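Local atomic coordinates of putative acyl-[acyl-carrier-protein] desaturase DesA2 (Mycobacterium tuberculosis, PDB entry 1ZA0), a protein that may introduce double bonds into acyl chains carried on acyl carrier protein, as a di-iron desaturase of mycobacterial fatty acid biosynthesis. Residues Asn21-His25 against His192-Asn198; Glu159-Ala163 against Glu189-Glu193. One frame throughout, in Å; residues are numbered along the deposited sequence.

Interaction 1: Asn21-His25 against His192-Asn198; sequences NMTRH and HEEFFAN. With MN (manganese (II) ion), chain B.
Asn198 ND2 donates to Asn21 OD1 at 2.8 Å, almost straight at 171°, in the carbonyl plane and on a lone pair, although the two amide planes are clearly turned against each other. Asn21 OD1 accepts a second N-H, from Arg24 NH2 one helical turn further on, at 3.0 Å and with the acceptor in the guanidinium plane. Two donors thus grip OD1, while Asn21 ND2 is tied back to Val17 O, which fixes the rotation of the amide. Arg24, bent at chi3, folds its guanidinium between Asn21 O on one face and the Glu194 carboxylate on the other. The two charged groups lie nearly parallel, planes 13° apart, so the salt bridge of 3.5 Å from Arg24 NH1 to Glu194 OE1 is a stacked ion pair in which no N-H points at the oxygen. Next to this polar cluster, Phe195 is a knob set among Asn21, Met22, Arg24 and His25. Asn21 CB stands 3.5 Å above the centroid of the Phe195 ring, a CH-pi contact, and Met22 SD makes an oblique Met-aromatic contact, 4.2 Å from Phe195 CE1. His25 CE1 meets His192 CD2 edge to edge at 4.4 Å, and Glu106 hydrogen-bonds both imidazoles through their NE2 atoms. The near-antiparallel packing (165°) lays helix 9-27 against helix 176-206 of the ferritin-like metal-binding bundle, with manganese bound to His192 ND1.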
ATOM      1  N   ASN A  21      -1.883 -16.284  12.396  1.00 30.66           N
ATOM      2  CA  ASN A  21      -1.582 -14.914  11.985  1.00 30.83           C
ATOM      3  C   ASN A  21      -2.709 -13.936  12.394  1.00 31.63           C
ATOM      4  O   ASN A  21      -2.429 -12.844  12.797  1.00 30.29           O
ATOM      5  CB  ASN A  21      -1.368 -14.881  10.510  1.00 30.34           C
ATOM      6  CG  ASN A  21       0.069 -15.304  10.140  1.00 34.38           C
ATOM      7  OD1 ASN A  21       0.943 -14.447  10.005  1.00 33.33           O
ATOM      8  ND2 ASN A  21       0.314 -16.630  10.018  1.00 32.92           N
ATOM      9  N   MET A  22      -3.956 -14.356  12.300  1.00 33.74           N
ATOM     10  CA  MET A  22      -5.081 -13.512  12.773  1.00 35.31           C
ATOM     11  C   MET A  22      -4.929 -13.286  14.225  1.00 36.50           C
ATOM     12  O   MET A  22      -5.041 -12.197  14.739  1.00 35.92           O
ATOM     13  CB  MET A  22      -6.402 -14.232  12.573  1.00 36.53           C
ATOM     14  CG  MET A  22      -7.313 -13.723  11.570  1.00 40.69           C
ATOM     15  SD  MET A  22      -7.449 -11.895  11.298  1.00 39.12           S
ATOM     16  CE  MET A  22      -8.730 -11.293  12.398  1.00 44.43           C
ATOM     17  N   THR A  23      -4.611 -14.370  14.943  1.00 38.25           N
ATOM     18  CA  THR A  23      -4.384 -14.286  16.358  1.00 37.95           C
ATOM     19  C   THR A  23      -3.243 -13.351  16.714  1.00 36.73           C
ATOM     20  O   THR A  23      -3.334 -12.522  17.599  1.00 37.97           O
ATOM     21  CB  THR A  23      -4.150 -15.788  16.933  1.00 39.10           C
ATOM     22  OG1 THR A  23      -5.321 -16.564  16.662  1.00 42.14           O
ATOM     23  CG2 THR A  23      -4.113 -15.775  18.383  1.00 38.90           C
ATOM     24  N   ARG A  24      -2.117 -13.496  16.043  1.00 36.49           N
ATOM     25  CA  ARG A  24      -1.050 -12.528  16.202  1.00 34.49           C
ATOM     26  C   ARG A  24      -1.490 -11.080  15.890  1.00 33.21           C
ATOM     27  O   ARG A  24      -1.198 -10.141  16.639  1.00 31.24           O
ATOM     28  CB  ARG A  24       0.101 -12.900  15.277  1.00 35.13           C
ATOM     29  CG  ARG A  24       1.314 -12.041  15.448  1.00 34.78           C
ATOM     30  CD  ARG A  24       2.393 -12.275  14.425  1.00 32.56           C
ATOM     31  NE  ARG A  24       1.855 -12.413  13.089  1.00 30.40           N
ATOM     32  CZ  ARG A  24       1.348 -11.430  12.347  1.00 32.14           C
ATOM     33  NH1 ARG A  24       1.355 -10.205  12.828  1.00 31.33           N
ATOM     34  NH2 ARG A  24       0.887 -11.666  11.112  1.00 32.61           N
ATOM     35  N   HIS A  25      -2.159 -10.915  14.771  1.00 33.67           N
ATOM     36  CA  HIS A  25      -2.492  -9.543  14.280  1.00 34.73           C
ATOM     37  C   HIS A  25      -3.394  -8.851  15.321  1.00 34.46           C
ATOM     38  O   HIS A  25      -3.048  -7.818  15.876  1.00 34.13           O
ATOM     39  CB  HIS A  25      -3.097  -9.672  12.893  1.00 33.76           C
ATOM     40  CG  HIS A  25      -3.350  -8.364  12.195  1.00 36.27           C
ATOM     41  ND1 HIS A  25      -2.597  -7.932  11.111  1.00 33.17           N
ATOM     42  CD2 HIS A  25      -4.287  -7.409  12.415  1.00 36.95           C
ATOM     43  CE1 HIS A  25      -3.084  -6.779  10.677  1.00 38.30           C
ATOM     44  NE2 HIS A  25      -4.099  -6.429  11.454  1.00 34.56           N
ATOM     45  N   HIS A 192       0.490  -6.070   6.917  1.00 26.87           N
ATOM     46  CA  HIS A 192      -0.194  -6.694   5.826  1.00 25.14           C
ATOM     47  C   HIS A 192       0.780  -7.639   5.089  1.00 27.50           C
ATOM     48  O   HIS A 192       0.454  -8.822   4.722  1.00 26.37           O
ATOM     49  CB  HIS A 192      -0.785  -5.613   4.884  1.00 24.76           C
ATOM     50  CG  HIS A 192      -1.926  -4.812   5.489  1.00 25.28           C
ATOM     51  ND1 HIS A 192      -2.592  -3.812   4.796  1.00 25.13           N
ATOM     52  CD2 HIS A 192      -2.453  -4.819   6.747  1.00 25.19           C
ATOM     53  CE1 HIS A 192      -3.546  -3.315   5.583  1.00 28.38           C
ATOM     54  NE2 HIS A 192      -3.454  -3.867   6.780  1.00 24.92           N
ATOM     55  N   GLU A 193       1.944  -7.099   4.795  1.00 26.23           N
ATOM     56  CA  GLU A 193       2.930  -7.859   4.110  1.00 28.50           C
ATOM     57  C   GLU A 193       3.302  -9.157   4.916  1.00 27.51           C
ATOM     58  O   GLU A 193       3.507 -10.206   4.302  1.00 28.17           O
ATOM     59  CB  GLU A 193       4.174  -7.019   3.771  1.00 28.12           C
ATOM     60  CG  GLU A 193       5.186  -7.837   2.948  1.00 31.70           C
ATOM     61  CD  GLU A 193       6.644  -7.412   3.086  1.00 36.70           C
ATOM     62  OE1 GLU A 193       6.926  -6.376   3.741  1.00 39.90           O
ATOM     63  OE2 GLU A 193       7.525  -8.111   2.473  1.00 37.19           O
ATOM     64  N   GLU A 194       3.432  -9.024   6.226  1.00 28.14           N
ATOM     65  CA  GLU A 194       3.916 -10.083   7.121  1.00 28.21           C
ATOM     66  C   GLU A 194       2.865 -11.224   7.001  1.00 28.03           C
ATOM     67  O   GLU A 194       3.186 -12.383   6.850  1.00 26.58           O
ATOM     68  CB  GLU A 194       3.980  -9.586   8.565  1.00 27.95           C
ATOM     69  CG  GLU A 194       4.292 -10.599   9.671  1.00 27.72           C
ATOM     70  CD  GLU A 194       4.376  -9.962  11.028  1.00 32.72           C
ATOM     71  OE1 GLU A 194       4.039  -8.750  11.120  1.00 39.23           O
ATOM     72  OE2 GLU A 194       4.808 -10.601  12.037  1.00 30.43           O
ATOM     73  N   PHE A 195       1.611 -10.849   7.078  1.00 29.39           N
ATOM     74  CA  PHE A 195       0.487 -11.790   6.998  1.00 28.71           C
ATOM     75  C   PHE A 195       0.477 -12.524   5.685  1.00 28.56           C
ATOM     76  O   PHE A 195       0.563 -13.772   5.678  1.00 29.38           O
ATOM     77  CB  PHE A 195      -0.847 -11.069   7.247  1.00 29.24           C
ATOM     78  CG  PHE A 195      -1.969 -11.964   7.757  1.00 30.88           C
ATOM     79  CD1 PHE A 195      -2.621 -11.664   8.934  1.00 30.95           C
ATOM     80  CD2 PHE A 195      -2.405 -13.045   7.032  1.00 31.42           C
ATOM     81  CE1 PHE A 195      -3.697 -12.447   9.386  1.00 30.98           C
ATOM     82  CE2 PHE A 195      -3.457 -13.851   7.494  1.00 31.91           C
ATOM     83  CZ  PHE A 195      -4.088 -13.558   8.679  1.00 32.74           C
ATOM     84  N   PHE A 196       0.445 -11.803   4.551  1.00 29.19           N
ATOM     85  CA  PHE A 196       0.462 -12.487   3.265  1.00 29.47           C
ATOM     86  C   PHE A 196       1.736 -13.274   3.057  1.00 29.64           C
ATOM     87  O   PHE A 196       1.735 -14.380   2.481  1.00 28.90           O
ATOM     88  CB  PHE A 196       0.207 -11.561   2.069  1.00 30.53           C
ATOM     89  CG  PHE A 196      -1.216 -11.046   2.021  1.00 31.33           C
ATOM     90  CD1 PHE A 196      -2.276 -11.916   1.752  1.00 32.67           C
ATOM     91  CD2 PHE A 196      -1.488  -9.714   2.270  1.00 32.35           C
ATOM     92  CE1 PHE A 196      -3.587 -11.450   1.712  1.00 32.84           C
ATOM     93  CE2 PHE A 196      -2.804  -9.237   2.231  1.00 32.92           C
ATOM     94  CZ  PHE A 196      -3.846 -10.119   1.977  1.00 35.76           C
ATOM     95  N   ALA A 197       2.850 -12.692   3.461  1.00 29.09           N
ATOM     96  CA  ALA A 197       4.114 -13.382   3.227  1.00 28.11           C
ATOM     97  C   ALA A 197       4.186 -14.689   4.049  1.00 27.15           C
ATOM     98  O   ALA A 197       4.835 -15.633   3.645  1.00 25.06           O
ATOM     99  CB  ALA A 197       5.278 -12.482   3.577  1.00 29.01           C
ATOM    100  N   ASN A 198       3.597 -14.706   5.239  1.00 26.51           N
ATOM    101  CA  ASN A 198       3.635 -15.925   6.040  1.00 27.28           C
ATOM    102  C   ASN A 198       2.798 -17.041   5.322  1.00 29.00           C
ATOM    103  O   ASN A 198       3.158 -18.222   5.371  1.00 29.98           O
ATOM    104  CB  ASN A 198       3.129 -15.648   7.482  1.00 24.90           C
ATOM    105  CG  ASN A 198       4.139 -14.890   8.321  1.00 26.92           C
ATOM    106  OD1 ASN A 198       5.333 -14.832   7.925  1.00 26.56           O
ATOM    107  ND2 ASN A 198       3.694 -14.324   9.519  1.00 24.00           N
TER
HETATM  108 MN    MN B 888      -2.003  -2.785   2.773  1.00 29.89          MN
HETATM  109  O   HOH W   1      -1.868  -2.097   0.721  1.00 28.28           O

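Interaction 2: Glu159-Ala163 against Glu189-Glu193. With MN (manganese (II) ion), chain B.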
ATOM      1  N   GLU A 159       1.886  -5.553  -1.017  1.00 27.31           N
ATOM      2  CA  GLU A 159       2.000  -4.999   0.306  1.00 27.07           C
ATOM      3  C   GLU A 159       3.404  -4.564   0.665  1.00 28.15           C
ATOM      4  O   GLU A 159       3.574  -3.560   1.333  1.00 26.86           O
ATOM      5  CB  GLU A 159       1.429  -5.928   1.376  1.00 25.06           C
ATOM      6  CG  GLU A 159      -0.053  -6.157   1.203  1.00 28.79           C
ATOM      7  CD  GLU A 159      -0.826  -4.897   1.668  1.00 34.53           C
ATOM      8  OE1 GLU A 159      -0.147  -3.867   2.023  1.00 38.86           O
ATOM      9  OE2 GLU A 159      -2.044  -4.927   1.752  1.00 32.10           O
ATOM     10  N   ARG A 160       4.422  -5.266   0.187  1.00 28.67           N
ATOM     11  CA  ARG A 160       5.770  -4.815   0.465  1.00 29.49           C
ATOM     12  C   ARG A 160       6.051  -3.492  -0.286  1.00 28.87           C
ATOM     13  O   ARG A 160       6.663  -2.630   0.258  1.00 28.47           O
ATOM     14  CB  ARG A 160       6.801  -5.865   0.049  1.00 28.66           C
ATOM     15  CG  ARG A 160       8.254  -5.478   0.465  1.00 32.18           C
ATOM     16  CD  ARG A 160       9.251  -6.621   0.293  1.00 35.75           C
ATOM     17  NE  ARG A 160      10.514  -6.383   0.972  1.00 37.29           N
ATOM     18  CZ  ARG A 160      10.928  -6.905   2.114  1.00 36.82           C
ATOM     19  NH1 ARG A 160      10.180  -7.730   2.818  1.00 37.56           N
ATOM     20  NH2 ARG A 160      12.127  -6.559   2.558  1.00 38.56           N
ATOM     21  N   CYS A 161       5.599  -3.386  -1.529  1.00 28.57           N
ATOM     22  CA  CYS A 161       5.644  -2.117  -2.260  1.00 29.98           C
ATOM     23  C   CYS A 161       4.980  -0.986  -1.452  1.00 29.29           C
ATOM     24  O   CYS A 161       5.574   0.081  -1.312  1.00 29.37           O
ATOM     25  CB  CYS A 161       4.965  -2.198  -3.625  1.00 30.31           C
ATOM     26  SG  CYS A 161       5.757  -3.342  -4.752  1.00 32.83           S
ATOM     27  N   GLY A 162       3.768  -1.230  -0.955  1.00 28.88           N
ATOM     28  CA  GLY A 162       3.062  -0.320  -0.051  1.00 28.05           C
ATOM     29  C   GLY A 162       3.894   0.098   1.134  1.00 28.62           C
ATOM     30  O   GLY A 162       3.911   1.281   1.497  1.00 28.46           O
ATOM     31  N   ALA A 163       4.556  -0.867   1.771  1.00 27.98           N
ATOM     32  CA  ALA A 163       5.315  -0.617   2.982  1.00 29.01           C
ATOM     33  C   ALA A 163       6.562   0.254   2.706  1.00 28.84           C
ATOM     34  O   ALA A 163       6.779   1.199   3.461  1.00 27.71           O
ATOM     35  CB  ALA A 163       5.698  -1.910   3.649  1.00 29.37           C
ATOM     36  N   GLU A 189       0.949  -1.456   6.637  1.00 25.73           N
ATOM     37  CA  GLU A 189       1.406  -2.137   5.473  1.00 26.96           C
ATOM     38  C   GLU A 189       2.482  -3.221   5.800  1.00 27.23           C
ATOM     39  O   GLU A 189       2.496  -4.275   5.150  1.00 25.84           O
ATOM     40  CB  GLU A 189       1.990  -1.184   4.415  1.00 27.11           C
ATOM     41  CG  GLU A 189       1.079  -0.040   3.993  1.00 30.93           C
ATOM     42  CD  GLU A 189      -0.104  -0.465   3.143  1.00 34.05           C
ATOM     43  OE1 GLU A 189      -0.200   0.041   1.967  1.00 40.24           O
ATOM     44  OE2 GLU A 189      -0.968  -1.224   3.650  1.00 31.47           O
ATOM     45  N   VAL A 190       3.334  -2.951   6.792  1.00 27.73           N
ATOM     46  CA  VAL A 190       4.294  -3.942   7.275  1.00 28.67           C
ATOM     47  C   VAL A 190       3.566  -5.211   7.782  1.00 27.15           C
ATOM     48  O   VAL A 190       3.966  -6.366   7.495  1.00 26.73           O
ATOM     49  CB  VAL A 190       5.251  -3.320   8.309  1.00 28.33           C
ATOM     50  CG1 VAL A 190       6.040  -4.401   9.105  1.00 30.17           C
ATOM     51  CG2 VAL A 190       6.203  -2.295   7.624  1.00 28.40           C
ATOM     52  N   ARG A 191       2.528  -4.959   8.532  1.00 27.35           N
ATOM     53  CA  ARG A 191       1.665  -5.994   9.061  1.00 27.58           C
ATOM     54  C   ARG A 191       0.915  -6.770   7.991  1.00 27.92           C
ATOM     55  O   ARG A 191       0.803  -8.011   8.077  1.00 28.11           O
ATOM     56  CB  ARG A 191       0.736  -5.409  10.113  1.00 28.45           C
ATOM     57  CG  ARG A 191       1.452  -5.039  11.354  1.00 28.75           C
ATOM     58  CD  ARG A 191       0.650  -4.115  12.276  1.00 28.05           C
ATOM     59  NE  ARG A 191      -0.668  -4.601  12.683  1.00 25.82           N
ATOM     60  CZ  ARG A 191      -0.884  -5.440  13.709  1.00 30.12           C
ATOM     61  NH1 ARG A 191       0.128  -5.997  14.351  1.00 32.27           N
ATOM     62  NH2 ARG A 191      -2.115  -5.788  14.060  1.00 31.70           N
ATOM     63  N   HIS A 192       0.490  -6.070   6.917  1.00 26.87           N
ATOM     64  CA  HIS A 192      -0.194  -6.694   5.826  1.00 25.14           C
ATOM     65  C   HIS A 192       0.780  -7.639   5.089  1.00 27.50           C
ATOM     66  O   HIS A 192       0.454  -8.822   4.722  1.00 26.37           O
ATOM     67  CB  HIS A 192      -0.785  -5.613   4.884  1.00 24.76           C
ATOM     68  CG  HIS A 192      -1.926  -4.812   5.489  1.00 25.28           C
ATOM     69  ND1 HIS A 192      -2.592  -3.812   4.796  1.00 25.13           N
ATOM     70  CD2 HIS A 192      -2.453  -4.819   6.747  1.00 25.19           C
ATOM     71  CE1 HIS A 192      -3.546  -3.315   5.583  1.00 28.38           C
ATOM     72  NE2 HIS A 192      -3.454  -3.867   6.780  1.00 24.92           N
ATOM     73  N   GLU A 193       1.944  -7.099   4.795  1.00 26.23           N
ATOM     74  CA  GLU A 193       2.930  -7.859   4.110  1.00 28.50           C
ATOM     75  C   GLU A 193       3.302  -9.157   4.916  1.00 27.51           C
ATOM     76  O   GLU A 193       3.507 -10.206   4.302  1.00 28.17           O
ATOM     77  CB  GLU A 193       4.174  -7.019   3.771  1.00 28.12           C
ATOM     78  CG  GLU A 193       5.186  -7.837   2.948  1.00 31.70           C
ATOM     79  CD  GLU A 193       6.644  -7.412   3.086  1.00 36.70           C
ATOM     80  OE1 GLU A 193       6.926  -6.376   3.741  1.00 39.90           O
ATOM     81  OE2 GLU A 193       7.525  -8.111   2.473  1.00 37.19           O
TER
HETATM   82 MN    MN B 888      -2.003  -2.785   2.773  1.00 29.89          MN
HETATM   83  O   HOH W   2      -0.133  -1.366  -0.400  1.00 46.53           O
HETATM   84  O   HOH W   1      -1.868  -2.097   0.721  1.00 28.28           O
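Glu159 and Glu193 face each other at one end of two closely packed antiparallel helical segments, Ala163 and Glu189 at the other, with CA atoms 4.8 Å apart in the first pair. The axes approach to 8.1 Å, their directions 159° apart, and Ala163 CB packs on Glu189 CB. At the Glu159-Glu193 end, Arg160, extended from CG to NE, reaches the Glu193 carboxylate: NH1 donates to the syn lone pair of OE2 at 2.7 Å, the planes 86° apart, and Arg257 also bridges to OE2. On the metal side, Glu159 bends at chi2 (-75°) to chelate manganese through OE1 and OE2, whereas Glu189 binds through OE2 at 2.1 Å. The two carboxylates stand about perpendicular, and Glu159 OE1 lies 3.2 Å from Glu189 OE2, a closeness explained by the shared ion. Glu159 CD also lies at the edge of the His192 ring. Glu189 OE1 accepts from water 1, itself a metal ligand, and from water 2, besides its salt bridge to Lys76. Trp103 NE1 hydrogen-bonds Glu159 OE2. With His192 ND1 and Glu107 completing the shell, three carboxylates converge on one cation, whose charge probably offsets their mutual repulsion; by similarity this is the position of the second iron.

Helix 176-206 carries one half of both contacts, whose centres lie about 10 Å apart, and His192 and Glu193 belong to both. In interaction 2 the helix meets helix 148-172 around the manganese; in interaction 1 another side of it meets helix 9-27. His192 joins them, binding manganese through ND1 at 2.3 Å and linked to His25 through the second-shell residue Glu106. A probable hydrogen bond of 2.9 Å from Arg191 NH2 to His25 O adds a direct tie, and Phe196 CD2 packs 4.0 Å from Glu159 CG. The Asn21-Arg24 cluster therefore sits outside the ligand shell, on helix 9-27, and meets Glu194 and Asn198 on the helix that carries Glu189 and His192.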